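Local coordinates for protein glycosyl hydrolase BlGH5_18 (Bifidobacterium longum subsp. infantis, PDB 7LQX) that probably hydrolyses glycosidic bonds in N-glycan-derived sugars, as a family 5 (subfamily 18) glycoside hydrolase with a (β/α)8-barrel catalytic domain, at residues V220-G226 / F264-R270; G208-L212 / Y256-S261; D213-P219 / N376-G381; T159-N165 / L202-N206. All coordinates share one frame; numbering follows the deposited sequence.

Contact 1: V220-G226 / F264-R270; sequences VQAANLG and FARNPDR
On the helical layer of a (β/α)8 barrel, A223 and N224 in the 219-224 helical region meet F264, A265, R266 and R270, in the connection from helix 248-264 to barrel strand 272-277. N224 works on three fronts. Its ND2 donates to V220 O in its own segment and to F264 O across the contact, the latter at 2.9 Å; its OD1 takes R266 N in the carbonyl plane, on a lone pair, with an N-H...O angle of 169°. Together the three bonds fix the rotation of the amide. The R266 side chain, bent at chi3, folds back so that its guanidinium stacks on this amide, the planes 6° apart and N224 OD1 3.5 Å above the guanidinium centre. A223 CB also packs 3.9 Å from F264 CB. R270 instead reaches in fully extended from CG to NE. Its NH2 donates to A222 O, 3.1 Å away and above the carbonyl plane, and to L225 O, while NE turns to T229 OG1 on barrel strand 229-233. One guanidinium thus gathers the carbonyls of A222, L225 and G226. A water accepts a hydrogen bond from N267 N and donates one to A223 O. The shortest bond of the set runs from R270 NH1 to G226 O, 2.8 Å.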
loop_
_atom_site.group_PDB
_atom_site.type_symbol
_atom_site.label_atom_id
_atom_site.label_comp_id
_atom_site.label_asym_id
_atom_site.label_seq_id
_atom_site.Cartn_x
_atom_site.Cartn_y
_atom_site.Cartn_z
ATOM N N VAL A 220 18.654 24.915 -5.173
ATOM C CA VAL A 220 18.909 25.161 -6.590
ATOM C C VAL A 220 17.946 24.364 -7.466
ATOM O O VAL A 220 17.409 24.886 -8.452
ATOM C CB VAL A 220 20.388 24.893 -6.931
ATOM C CG1 VAL A 220 20.597 24.809 -8.436
ATOM C CG2 VAL A 220 21.274 25.979 -6.312
ATOM N N GLN A 221 17.685 23.097 -7.120
ATOM C CA GLN A 221 16.723 22.323 -7.897
ATOM C C GLN A 221 15.330 22.943 -7.806
ATOM O O GLN A 221 14.617 23.062 -8.812
ATOM C CB GLN A 221 16.645 20.886 -7.380
ATOM C CG GLN A 221 17.873 20.042 -7.549
ATOM C CD GLN A 221 17.884 18.883 -6.572
ATOM O OE1 GLN A 221 17.007 18.776 -5.723
ATOM N NE2 GLN A 221 18.894 18.024 -6.671
ATOM N N ALA A 222 14.915 23.317 -6.596
ATOM C CA ALA A 222 13.565 23.828 -6.413
ATOM C C ALA A 222 13.348 25.107 -7.200
ATOM O O ALA A 222 12.247 25.345 -7.707
ATOM C CB ALA A 222 13.291 24.084 -4.932
ATOM N N ALA A 223 14.379 25.933 -7.313
ATOM C CA ALA A 223 14.254 27.264 -7.890
ATOM C C ALA A 223 14.735 27.336 -9.332
ATOM O O ALA A 223 14.787 28.432 -9.900
ATOM C CB ALA A 223 14.990 28.282 -7.011
ATOM N N ASN A 224 15.071 26.203 -9.941
ATOM C CA ASN A 224 15.508 26.215 -11.334
ATOM C C ASN A 224 14.960 25.082 -12.183
ATOM O O ASN A 224 14.784 25.284 -13.386
ATOM C CB ASN A 224 17.032 26.223 -11.432
ATOM C CG ASN A 224 17.611 27.480 -10.870
ATOM O OD1 ASN A 224 17.673 28.511 -11.549
ATOM N ND2 ASN A 224 17.993 27.434 -9.614
ATOM N N LEU A 225 14.687 23.913 -11.629
ATOM C CA LEU A 225 14.126 22.824 -12.413
ATOM C C LEU A 225 12.610 22.902 -12.362
ATOM O O LEU A 225 12.030 23.211 -11.317
ATOM C CB LEU A 225 14.612 21.472 -11.893
ATOM C CG LEU A 225 16.123 21.282 -12.030
ATOM C CD1 LEU A 225 16.532 19.921 -11.467
ATOM C CD2 LEU A 225 16.617 21.429 -13.468
ATOM N N GLY A 226 11.971 22.626 -13.493
ATOM C CA GLY A 226 10.547 22.846 -13.624
ATOM C C GLY A 226 10.263 24.314 -13.880
ATOM O O GLY A 226 11.142 25.165 -13.788
ATOM N N PHE A 264 17.883 31.703 -5.057
ATOM C CA PHE A 264 18.479 30.603 -5.806
ATOM C C PHE A 264 18.010 30.513 -7.249
ATOM O O PHE A 264 18.586 29.730 -8.012
ATOM C CB PHE A 264 18.230 29.280 -5.051
ATOM C CG PHE A 264 18.671 29.352 -3.624
ATOM C CD1 PHE A 264 20.005 29.233 -3.291
ATOM C CD2 PHE A 264 17.758 29.627 -2.618
ATOM C CE1 PHE A 264 20.414 29.360 -1.980
ATOM C CE2 PHE A 264 18.165 29.760 -1.320
ATOM C CZ PHE A 264 19.487 29.630 -0.996
ATOM N N ALA A 265 16.979 31.253 -7.634
ATOM C CA ALA A 265 16.469 31.205 -8.998
ATOM C C ALA A 265 17.406 31.982 -9.910
ATOM O O ALA A 265 17.630 33.177 -9.696
ATOM C CB ALA A 265 15.080 31.833 -9.045
ATOM N N ARG A 266 17.944 31.319 -10.931
ATOM C CA ARG A 266 18.800 32.028 -11.875
ATOM C C ARG A 266 17.995 32.947 -12.785
ATOM O O ARG A 266 18.540 33.925 -13.307
ATOM C CB ARG A 266 19.603 31.030 -12.706
ATOM C CG ARG A 266 20.529 30.155 -11.881
ATOM C CD ARG A 266 21.437 29.304 -12.752
ATOM N NE ARG A 266 20.716 28.317 -13.551
ATOM C CZ ARG A 266 20.431 27.083 -13.141
ATOM N NH1 ARG A 266 20.800 26.673 -11.938
ATOM N NH2 ARG A 266 19.779 26.255 -13.943
ATOM N N ASN A 267 16.721 32.650 -13.004
ATOM C CA ASN A 267 15.860 33.487 -13.828
ATOM C C ASN A 267 15.150 34.465 -12.905
ATOM O O ASN A 267 14.315 34.035 -12.093
ATOM C CB ASN A 267 14.845 32.616 -14.555
ATOM C CG ASN A 267 13.721 33.417 -15.196
ATOM O OD1 ASN A 267 13.820 34.630 -15.376
ATOM N ND2 ASN A 267 12.634 32.730 -15.535
ATOM N N PRO A 268 15.432 35.770 -12.976
ATOM C CA PRO A 268 14.813 36.704 -12.020
ATOM C C PRO A 268 13.314 36.872 -12.193
ATOM O O PRO A 268 12.675 37.462 -11.312
ATOM C CB PRO A 268 15.554 38.026 -12.286
ATOM C CG PRO A 268 15.980 37.917 -13.693
ATOM C CD PRO A 268 16.343 36.464 -13.910
ATOM N N ASP A 269 12.741 36.376 -13.288
ATOM C CA ASP A 269 11.305 36.426 -13.529
ATOM C C ASP A 269 10.603 35.112 -13.200
ATOM O O ASP A 269 9.407 34.988 -13.461
ATOM C CB ASP A 269 11.047 36.849 -14.981
ATOM C CG ASP A 269 11.657 38.195 -15.302
ATOM O OD1 ASP A 269 11.484 39.122 -14.488
ATOM O OD2 ASP A 269 12.328 38.316 -16.346
ATOM N N ARG A 270 11.304 34.145 -12.616
ATOM C CA ARG A 270 10.689 32.853 -12.340
ATOM C C ARG A 270 9.479 33.010 -11.424
ATOM O O ARG A 270 9.586 33.642 -10.363
ATOM C CB ARG A 270 11.705 31.933 -11.682
ATOM C CG ARG A 270 11.127 30.570 -11.341
ATOM C CD ARG A 270 12.195 29.715 -10.731
ATOM N NE ARG A 270 11.800 28.370 -10.306
ATOM C CZ ARG A 270 11.823 27.289 -11.080
ATOM N NH1 ARG A 270 12.144 27.393 -12.361
ATOM N NH2 ARG A 270 11.498 26.103 -10.569
HETATM O O HOH W 1 15.240 30.161 -12.334
#

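Contact 2: G208-L212 / Y256-S261; sequences GVWYL and YLAELS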
loop_
_atom_site.group_PDB
_atom_site.type_symbol
_atom_site.label_atom_id
_atom_site.label_comp_id
_atom_site.label_asym_id
_atom_site.label_seq_id
_atom_site.Cartn_x
_atom_site.Cartn_y
_atom_site.Cartn_z
ATOM N N GLY A 208 11.854 20.858 4.024
ATOM C CA GLY A 208 13.187 20.306 4.161
ATOM C C GLY A 208 14.129 20.748 3.056
ATOM O O GLY A 208 15.339 20.849 3.269
ATOM N N VAL A 209 13.596 21.007 1.859
ATOM C CA VAL A 209 14.448 21.463 0.766
ATOM C C VAL A 209 15.143 22.770 1.130
ATOM O O VAL A 209 16.298 22.994 0.747
ATOM C CB VAL A 209 13.647 21.565 -0.550
ATOM C CG1 VAL A 209 12.632 22.695 -0.511
ATOM C CG2 VAL A 209 14.588 21.729 -1.733
ATOM N N TRP A 210 14.471 23.637 1.893
ATOM C CA TRP A 210 15.026 24.935 2.263
ATOM C C TRP A 210 15.811 24.892 3.561
ATOM O O TRP A 210 16.714 25.708 3.762
ATOM C CB TRP A 210 13.907 25.995 2.408
ATOM C CG TRP A 210 13.065 26.061 1.185
ATOM C CD1 TRP A 210 11.779 25.649 1.064
ATOM C CD2 TRP A 210 13.469 26.501 -0.119
ATOM N NE1 TRP A 210 11.347 25.808 -0.229
ATOM C CE2 TRP A 210 12.371 26.323 -0.975
ATOM C CE3 TRP A 210 14.645 27.036 -0.641
ATOM C CZ2 TRP A 210 12.414 26.656 -2.322
ATOM C CZ3 TRP A 210 14.686 27.359 -1.982
ATOM C CH2 TRP A 210 13.575 27.173 -2.803
ATOM N N TYR A 211 15.485 23.968 4.445
ATOM C CA TYR A 211 15.878 24.076 5.830
ATOM C C TYR A 211 16.800 22.964 6.318
ATOM O O TYR A 211 17.348 23.087 7.417
ATOM C CB TYR A 211 14.614 24.091 6.703
ATOM C CG TYR A 211 13.694 25.289 6.555
ATOM C CD1 TYR A 211 14.115 26.485 5.980
ATOM C CD2 TYR A 211 12.395 25.220 7.032
ATOM C CE1 TYR A 211 13.257 27.568 5.906
ATOM C CE2 TYR A 211 11.543 26.295 6.957
ATOM C CZ TYR A 211 11.976 27.470 6.399
ATOM O OH TYR A 211 11.137 28.566 6.330
ATOM N N LEU A 212 16.999 21.898 5.551
ATOM C CA LEU A 212 17.768 20.754 6.025
ATOM C C LEU A 212 19.096 20.628 5.291
ATOM O O LEU A 212 19.121 20.412 4.076
ATOM C CB LEU A 212 16.988 19.463 5.803
ATOM C CG LEU A 212 15.769 19.243 6.678
ATOM C CD1 LEU A 212 15.066 17.967 6.239
ATOM C CD2 LEU A 212 16.176 19.161 8.136
ATOM N N TYR A 256 8.406 34.762 3.465
ATOM C CA TYR A 256 9.810 34.438 3.670
ATOM C C TYR A 256 10.261 33.324 2.740
ATOM O O TYR A 256 11.307 33.434 2.095
ATOM C CB TYR A 256 10.053 34.041 5.125
ATOM C CG TYR A 256 11.444 33.488 5.346
ATOM C CD1 TYR A 256 12.559 34.313 5.262
ATOM C CD2 TYR A 256 11.642 32.146 5.601
ATOM C CE1 TYR A 256 13.822 33.820 5.451
ATOM C CE2 TYR A 256 12.911 31.638 5.800
ATOM C CZ TYR A 256 14.002 32.487 5.715
ATOM O OH TYR A 256 15.275 32.005 5.911
ATOM N N LEU A 257 9.501 32.231 2.663
ATOM C CA LEU A 257 9.904 31.144 1.780
ATOM C C LEU A 257 9.934 31.600 0.329
ATOM O O LEU A 257 10.806 31.186 -0.445
ATOM C CB LEU A 257 8.978 29.943 1.945
ATOM C CG LEU A 257 9.306 29.049 3.138
ATOM C CD1 LEU A 257 8.427 27.799 3.154
ATOM C CD2 LEU A 257 10.785 28.654 3.172
ATOM N N ALA A 258 8.982 32.437 -0.071
ATOM C CA ALA A 258 8.997 32.941 -1.438
ATOM C C ALA A 258 10.276 33.727 -1.716
ATOM O O ALA A 258 10.943 33.512 -2.735
ATOM C CB ALA A 258 7.760 33.801 -1.696
ATOM N N GLU A 259 10.645 34.631 -0.806
ATOM C CA GLU A 259 11.862 35.418 -0.995
ATOM C C GLU A 259 13.108 34.549 -0.907
ATOM O O GLU A 259 14.066 34.751 -1.660
ATOM C CB GLU A 259 11.928 36.546 0.034
ATOM C CG GLU A 259 10.854 37.613 -0.142
ATOM C CD GLU A 259 10.853 38.243 -1.526
ATOM O OE1 GLU A 259 11.912 38.265 -2.189
ATOM O OE2 GLU A 259 9.790 38.720 -1.954
ATOM N N LEU A 260 13.122 33.580 0.009
ATOM C CA LEU A 260 14.253 32.668 0.102
ATOM C C LEU A 260 14.464 31.954 -1.222
ATOM O O LEU A 260 15.598 31.829 -1.698
ATOM C CB LEU A 260 14.012 31.678 1.240
ATOM C CG LEU A 260 15.108 30.650 1.490
ATOM C CD1 LEU A 260 16.418 31.292 1.883
ATOM C CD2 LEU A 260 14.646 29.688 2.583
ATOM N N SER A 261 13.384 31.486 -1.845
ATOM C CA SER A 261 13.532 30.764 -3.100
ATOM C C SER A 261 14.125 31.651 -4.184
ATOM O O SER A 261 14.915 31.181 -5.006
ATOM C CB SER A 261 12.188 30.169 -3.524
ATOM O OG SER A 261 11.291 31.126 -4.068
#
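With CG anti to the carbonyl carbon in both W210 (chi1 -54°) and Y211 (chi1 -66°), the W210 and Y211 rings are set against helix 248-264, where L260, its CG anti to the backbone N (chi1 -180°), pushes CD2 out to meet them. The W210 side chain lies along the helix: indole CD1 touches L257 CD2 at 3.8 Å, CB, at the root of the side chain, touches L260 CD2, and at the far end of the ring CH2 comes to 3.4 Å from S261 CB. S261 presents CB there, while its OG donates to A258 O, 2.8 Å away in its own helix. The Y211 ring crosses L257 obliquely, and its OH presses close on the same methyl, L257 CD2, at 3.2 Å; the methyl is thus shared by both aromatic residues. That hydroxyl also lies in the plane of the Y256 ring, at its edge, 3.6 Å from Y256 CE2, while Y256 OH bonds C383 O. No hydrogen bond joins the two segments. Replacing W210 by an alanine would probably leave a gap between the helices, with L257 CD2, L260 CD2 and S261 CB losing the surface they pack on. This is plain aromatic-aliphatic helix packing in a (β/α)8 barrel, where a small helix in the loop after strand 200-202 lies against the long helix between strands 229-233 and 272-277.

Contact 3: D213-P219 / N376-G381; sequences DHHPFTP and NPLNRG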
loop_
_atom_site.group_PDB
_atom_site.type_symbol
_atom_site.label_atom_id
_atom_site.label_comp_id
_atom_site.label_asym_id
_atom_site.label_seq_id
_atom_site.Cartn_x
_atom_site.Cartn_y
_atom_site.Cartn_z
ATOM N N ASP A 213 20.197 20.699 6.028
ATOM C CA ASP A 213 21.495 20.485 5.408
ATOM C C ASP A 213 21.665 19.028 5.008
ATOM O O ASP A 213 21.113 18.121 5.632
ATOM C CB ASP A 213 22.608 20.917 6.350
ATOM C CG ASP A 213 22.746 22.411 6.393
ATOM O OD1 ASP A 213 23.071 23.004 5.337
ATOM O OD2 ASP A 213 22.459 22.993 7.454
ATOM N N HIS A 214 22.408 18.818 3.926
ATOM C CA HIS A 214 22.745 17.498 3.404
ATOM C C HIS A 214 21.540 16.732 2.871
ATOM O O HIS A 214 21.639 15.532 2.630
ATOM C CB HIS A 214 23.512 16.667 4.441
ATOM C CG HIS A 214 24.666 17.400 5.053
ATOM N ND1 HIS A 214 25.793 17.741 4.337
ATOM C CD2 HIS A 214 24.857 17.877 6.306
ATOM C CE1 HIS A 214 26.635 18.385 5.126
ATOM N NE2 HIS A 214 26.091 18.481 6.325
ATOM N N HIS A 215 20.436 17.378 2.666
ATOM C CA HIS A 215 19.247 16.767 2.088
ATOM C C HIS A 215 19.412 16.705 0.566
ATOM O O HIS A 215 19.887 17.659 -0.048
ATOM C CB HIS A 215 18.049 17.625 2.468
ATOM C CG HIS A 215 16.722 17.037 2.129
ATOM N ND1 HIS A 215 16.268 15.851 2.665
ATOM C CD2 HIS A 215 15.721 17.507 1.350
ATOM C CE1 HIS A 215 15.050 15.612 2.217
ATOM N NE2 HIS A 215 14.701 16.592 1.408
ATOM N N PRO A 216 19.078 15.579 -0.073
ATOM C CA PRO A 216 19.409 15.434 -1.504
ATOM C C PRO A 216 18.566 16.278 -2.437
ATOM O O PRO A 216 18.978 16.475 -3.587
ATOM C CB PRO A 216 19.223 13.934 -1.777
ATOM C CG PRO A 216 18.291 13.479 -0.734
ATOM C CD PRO A 216 18.538 14.329 0.492
ATOM N N PHE A 217 17.415 16.777 -2.002
ATOM C CA PHE A 217 16.675 17.784 -2.754
ATOM C C PHE A 217 17.147 19.148 -2.268
ATOM O O PHE A 217 17.270 19.359 -1.060
ATOM C CB PHE A 217 15.183 17.602 -2.512
ATOM C CG PHE A 217 14.599 16.428 -3.235
ATOM C CD1 PHE A 217 14.758 15.132 -2.759
ATOM C CD2 PHE A 217 13.882 16.622 -4.397
ATOM C CE1 PHE A 217 14.215 14.074 -3.442
ATOM C CE2 PHE A 217 13.333 15.569 -5.073
ATOM C CZ PHE A 217 13.506 14.296 -4.603
ATOM N N THR A 218 17.434 20.054 -3.192
ATOM C CA THR A 218 18.174 21.268 -2.877
ATOM C C THR A 218 17.456 22.533 -3.310
ATOM O O THR A 218 16.619 22.515 -4.216
ATOM C CB THR A 218 19.532 21.253 -3.602
ATOM O OG1 THR A 218 19.265 21.352 -5.006
ATOM C CG2 THR A 218 20.324 19.985 -3.302
ATOM N N PRO A 219 17.804 23.668 -2.698
ATOM C CA PRO A 219 17.253 24.955 -3.167
ATOM C C PRO A 219 17.469 25.222 -4.647
ATOM O O PRO A 219 16.560 25.730 -5.321
ATOM C CB PRO A 219 17.987 25.976 -2.284
ATOM C CG PRO A 219 18.255 25.211 -1.009
ATOM C CD PRO A 219 18.594 23.818 -1.463
ATOM N N ASN A 376 24.211 26.141 -3.500
ATOM C CA ASN A 376 23.351 25.863 -2.362
ATOM C C ASN A 376 23.967 26.412 -1.083
ATOM O O ASN A 376 25.183 26.598 -0.990
ATOM C CB ASN A 376 23.148 24.353 -2.246
ATOM C CG ASN A 376 22.274 23.803 -3.358
ATOM O OD1 ASN A 376 21.162 24.276 -3.568
ATOM N ND2 ASN A 376 22.798 22.835 -4.105
ATOM N N PRO A 377 23.155 26.704 -0.070
ATOM C CA PRO A 377 23.711 27.298 1.149
ATOM C C PRO A 377 24.763 26.405 1.784
ATOM O O PRO A 377 24.626 25.181 1.824
ATOM C CB PRO A 377 22.486 27.441 2.062
ATOM C CG PRO A 377 21.335 27.498 1.142
ATOM C CD PRO A 377 21.688 26.549 0.029
ATOM N N LEU A 378 25.818 27.034 2.300
ATOM C CA LEU A 378 26.705 26.316 3.201
ATOM C C LEU A 378 25.956 25.855 4.442
ATOM O O LEU A 378 26.284 24.814 5.023
ATOM C CB LEU A 378 27.856 27.214 3.629
ATOM C CG LEU A 378 28.789 27.700 2.528
ATOM C CD1 LEU A 378 29.827 28.659 3.101
ATOM C CD2 LEU A 378 29.454 26.527 1.842
ATOM N N ASN A 379 24.945 26.616 4.857
ATOM C CA ASN A 379 24.212 26.357 6.097
ATOM C C ASN A 379 22.725 26.551 5.807
ATOM O O ASN A 379 22.170 27.636 6.009
ATOM C CB ASN A 379 24.705 27.301 7.183
ATOM C CG ASN A 379 24.245 26.904 8.551
ATOM O OD1 ASN A 379 23.220 26.252 8.710
ATOM N ND2 ASN A 379 25.004 27.299 9.559
ATOM N N ARG A 380 22.075 25.491 5.322
ATOM C CA ARG A 380 20.631 25.561 5.144
ATOM C C ARG A 380 19.920 25.715 6.481
ATOM O O ARG A 380 18.868 26.358 6.561
ATOM C CB ARG A 380 20.109 24.316 4.424
ATOM C CG ARG A 380 19.886 24.528 2.952
ATOM C CD ARG A 380 19.188 23.355 2.309
ATOM N NE ARG A 380 20.120 22.368 1.786
ATOM C CZ ARG A 380 19.734 21.273 1.140
ATOM N NH1 ARG A 380 18.446 21.040 0.945
ATOM N NH2 ARG A 380 20.628 20.409 0.702
ATOM N N GLY A 381 20.461 25.115 7.538
ATOM C CA GLY A 381 19.794 25.178 8.825
ATOM C C GLY A 381 19.581 26.602 9.296
ATOM O O GLY A 381 18.555 26.919 9.897
HETATM O O HOH W 2 23.391 19.776 1.234
HETATM O O HOH W 3 21.640 21.187 -6.353
#
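R380 and D213 carry the hydrogen bonds, each reaching for the other segment's backbone. The D213 carboxylate straddles two successive amides: OD1 takes R380 N at 2.7 Å on its syn side, and OD2 takes G381 N at 2.9 Å from above the carboxylate plane. The R380 side chain runs the other way, past D213, and a bend at chi3 (-91°) turns its guanidinium into the curve of 213-219. There NH2 meets H215 O at 2.9 Å, in the carbonyl plane and on a lone pair, and NH1 meets F217 O, also 2.9 Å away; NH1 serves V209 O as well. Water enters twice: one molecule accepts from R380 NH2, and another joins N376 ND2 to T218 OG1. Among the packing contacts, P219 CD lies over one guanidinium face of R380, 3.5 Å above the plane and off toward the rim, and P219 CG touches P377 CD at 3.8 Å. N376 OD1, which accepts from V220 N, also sits 3.4 Å from P219 CD. A methionine in place of R380 would probably leave the carbonyls of H215, F217 and V209 without their charged donor and the curve of the loop less firmly held. The first loop links helix 208-211 to helix 219-224, the second leads from strand 365-369 of the small parallel sheet to helix 388-399, and P219 and P377 both lean on F264 of helix 248-264.

Contact 4: T159-N165 / L202-N206; sequences TLGNELN and LHSEN. With EDO (1,2-ethanediol), chain D; EDO (1,2-ethanediol), chain C.
The amides of N165 and N206 meet with their planes 69° apart: N206 OD1 lies near the plane of the N165 amide, but N165 ND2 approaches it from above the N206 carbonyl plane, at 2.9 Å. N165 OD1 in turn accepts from N206 N, so the N165 amide holds N206 at both side chain and backbone; N165 ND2 has a second partner in H215 NE2. The H203 ring is met in its plane by E205 OE2, whose syn lone pair takes ND1 at 2.6 Å. S204 OG accepts from E163 N, and a water bridges E163 OE1 and N206 ND2. Earlier in both segments, T159 and L202 form a parallel bridge, with L160 N donating to L202 O. A 1,2-ethanediol, probably from the crystallisation liquor, accepts from N162 ND2, its O1 2.9 Å from E163 OE2, which also bonds H232 ND1. N162-E163 just past strand 155-159, with E276 of strand 272-277 close by, is the active-site layout of GH5 barrels, E163 probably the acid/base and E276 the nucleophile.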
loop_
_atom_site.group_PDB
_atom_site.type_symbol
_atom_site.label_atom_id
_atom_site.label_comp_id
_atom_site.label_asym_id
_atom_site.label_seq_id
_atom_site.Cartn_x
_atom_site.Cartn_y
_atom_site.Cartn_z
ATOM N N THR A 159 2.647 18.442 -11.457
ATOM C CA THR A 159 3.744 18.375 -10.508
ATOM C C THR A 159 4.070 16.894 -10.372
ATOM O O THR A 159 3.162 16.059 -10.329
ATOM C CB THR A 159 3.284 18.923 -9.166
ATOM O OG1 THR A 159 2.819 20.265 -9.346
ATOM C CG2 THR A 159 4.398 18.951 -8.145
ATOM N N LEU A 160 5.355 16.550 -10.312
ATOM C CA LEU A 160 5.705 15.132 -10.304
ATOM C C LEU A 160 5.019 14.391 -9.161
ATOM O O LEU A 160 4.548 13.264 -9.336
ATOM C CB LEU A 160 7.218 14.948 -10.245
ATOM C CG LEU A 160 7.985 15.534 -11.421
ATOM C CD1 LEU A 160 9.471 15.239 -11.270
ATOM C CD2 LEU A 160 7.489 15.017 -12.756
ATOM N N GLY A 161 4.951 14.997 -7.983
ATOM C CA GLY A 161 4.251 14.383 -6.864
ATOM C C GLY A 161 4.416 15.238 -5.627
ATOM O O GLY A 161 5.345 16.042 -5.523
ATOM N N ASN A 162 3.515 15.035 -4.677
ATOM C CA ASN A 162 3.495 15.899 -3.505
ATOM C C ASN A 162 4.649 15.569 -2.567
ATOM O O ASN A 162 4.698 14.469 -2.014
ATOM C CB ASN A 162 2.174 15.699 -2.776
ATOM C CG ASN A 162 2.031 16.606 -1.603
ATOM O OD1 ASN A 162 2.153 17.818 -1.738
ATOM N ND2 ASN A 162 1.804 16.034 -0.427
ATOM N N GLU A 163 5.558 16.519 -2.345
ATOM C CA GLU A 163 6.564 16.403 -1.282
ATOM C C GLU A 163 7.325 15.083 -1.347
ATOM O O GLU A 163 7.581 14.435 -0.333
ATOM C CB GLU A 163 5.919 16.599 0.094
ATOM C CG GLU A 163 5.231 17.946 0.216
ATOM C CD GLU A 163 4.476 18.168 1.496
ATOM O OE1 GLU A 163 4.512 17.293 2.389
ATOM O OE2 GLU A 163 3.830 19.234 1.594
ATOM N N LEU A 164 7.731 14.692 -2.552
ATOM C CA LEU A 164 8.350 13.381 -2.708
ATOM C C LEU A 164 9.694 13.295 -1.999
ATOM O O LEU A 164 10.164 12.184 -1.712
ATOM C CB LEU A 164 8.484 13.057 -4.193
ATOM C CG LEU A 164 7.185 12.677 -4.918
ATOM C CD1 LEU A 164 7.467 12.504 -6.407
ATOM C CD2 LEU A 164 6.560 11.433 -4.307
ATOM N N ASN A 165 10.312 14.433 -1.692
ATOM C CA ASN A 165 11.570 14.409 -0.962
ATOM C C ASN A 165 11.431 13.759 0.407
ATOM O O ASN A 165 12.443 13.354 0.988
ATOM C CB ASN A 165 12.128 15.828 -0.835
ATOM C CG ASN A 165 11.262 16.724 0.028
ATOM O OD1 ASN A 165 10.071 16.883 -0.228
ATOM N ND2 ASN A 165 11.861 17.325 1.050
ATOM N N LEU A 202 6.380 20.695 -13.056
ATOM C CA LEU A 202 6.823 21.182 -11.765
ATOM C C LEU A 202 7.251 20.017 -10.887
ATOM O O LEU A 202 6.862 18.865 -11.106
ATOM C CB LEU A 202 5.675 21.887 -11.012
ATOM C CG LEU A 202 4.905 22.918 -11.827
ATOM C CD1 LEU A 202 3.639 23.364 -11.134
ATOM C CD2 LEU A 202 5.775 24.124 -12.114
ATOM N N HIS A 203 8.019 20.335 -9.850
ATOM C CA HIS A 203 8.278 19.379 -8.776
ATOM C C HIS A 203 8.045 20.074 -7.440
ATOM O O HIS A 203 8.067 21.304 -7.345
ATOM C CB HIS A 203 9.670 18.732 -8.870
ATOM C CG HIS A 203 10.796 19.691 -8.706
ATOM N ND1 HIS A 203 11.495 19.817 -7.524
ATOM C CD2 HIS A 203 11.347 20.576 -9.569
ATOM C CE1 HIS A 203 12.423 20.743 -7.663
ATOM N NE2 HIS A 203 12.349 21.226 -8.890
ATOM N N SER A 204 7.777 19.267 -6.413
ATOM C CA SER A 204 7.376 19.761 -5.106
ATOM C C SER A 204 8.123 19.058 -3.988
ATOM O O SER A 204 8.109 17.825 -3.898
ATOM C CB SER A 204 5.868 19.538 -4.895
ATOM O OG SER A 204 5.514 19.508 -3.519
ATOM N N GLU A 205 8.715 19.853 -3.109
ATOM C CA GLU A 205 9.289 19.370 -1.867
ATOM C C GLU A 205 8.616 20.048 -0.683
ATOM O O GLU A 205 8.089 21.161 -0.795
ATOM C CB GLU A 205 10.783 19.669 -1.833
ATOM C CG GLU A 205 11.571 18.898 -2.873
ATOM C CD GLU A 205 11.499 19.480 -4.282
ATOM O OE1 GLU A 205 11.673 20.704 -4.457
ATOM O OE2 GLU A 205 11.289 18.684 -5.220
ATOM N N ASN A 206 8.637 19.360 0.457
ATOM C CA ASN A 206 8.349 20.020 1.719
ATOM C C ASN A 206 9.511 20.944 2.072
ATOM O O ASN A 206 10.523 21.011 1.367
ATOM C CB ASN A 206 8.018 19.005 2.812
ATOM C CG ASN A 206 9.187 18.129 3.190
ATOM O OD1 ASN A 206 10.342 18.559 3.184
ATOM N ND2 ASN A 206 8.887 16.883 3.544
HETATM C C1 EDO D . -0.009 18.328 2.104
HETATM O O1 EDO D . 1.132 18.302 1.245
HETATM C C2 EDO D . -0.610 16.926 2.141
HETATM O O2 EDO D . 0.396 16.015 2.613
HETATM C C1 EDO C . 12.246 15.928 4.523
HETATM O O1 EDO C . 10.993 15.279 4.759
HETATM C C2 EDO C . 13.332 15.285 5.377
HETATM O O2 EDO C . 13.332 13.867 5.176
HETATM O O HOH W 4 7.690 16.477 -6.995
HETATM O O HOH W 5 6.252 15.758 3.701
#

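The loop of contact 4 carries the probable catalytic E163, and the other three contacts lie beside it in the same barrel, touching it through N165, H203 and E205. Contact 3 reaches it where F217 CD1 lies 3.3 Å from N165 CB, and contact 1 through Q221 O and H203 NE2, 2.9 Å apart. Contacts 2 and 3, centres about 10 Å apart, meet at V209 CG2 and T218 O, 3.3 Å apart; contacts 1 and 3 meet where F264 CZ is 3.5 Å from P377 CG. Contacts 1 and 2, centres about 12 Å apart, use successive helices, 219-224 and 208-211, against helix 248-264 and the loop after it, and touch where A223 CB lies 3.5 Å from S261 O.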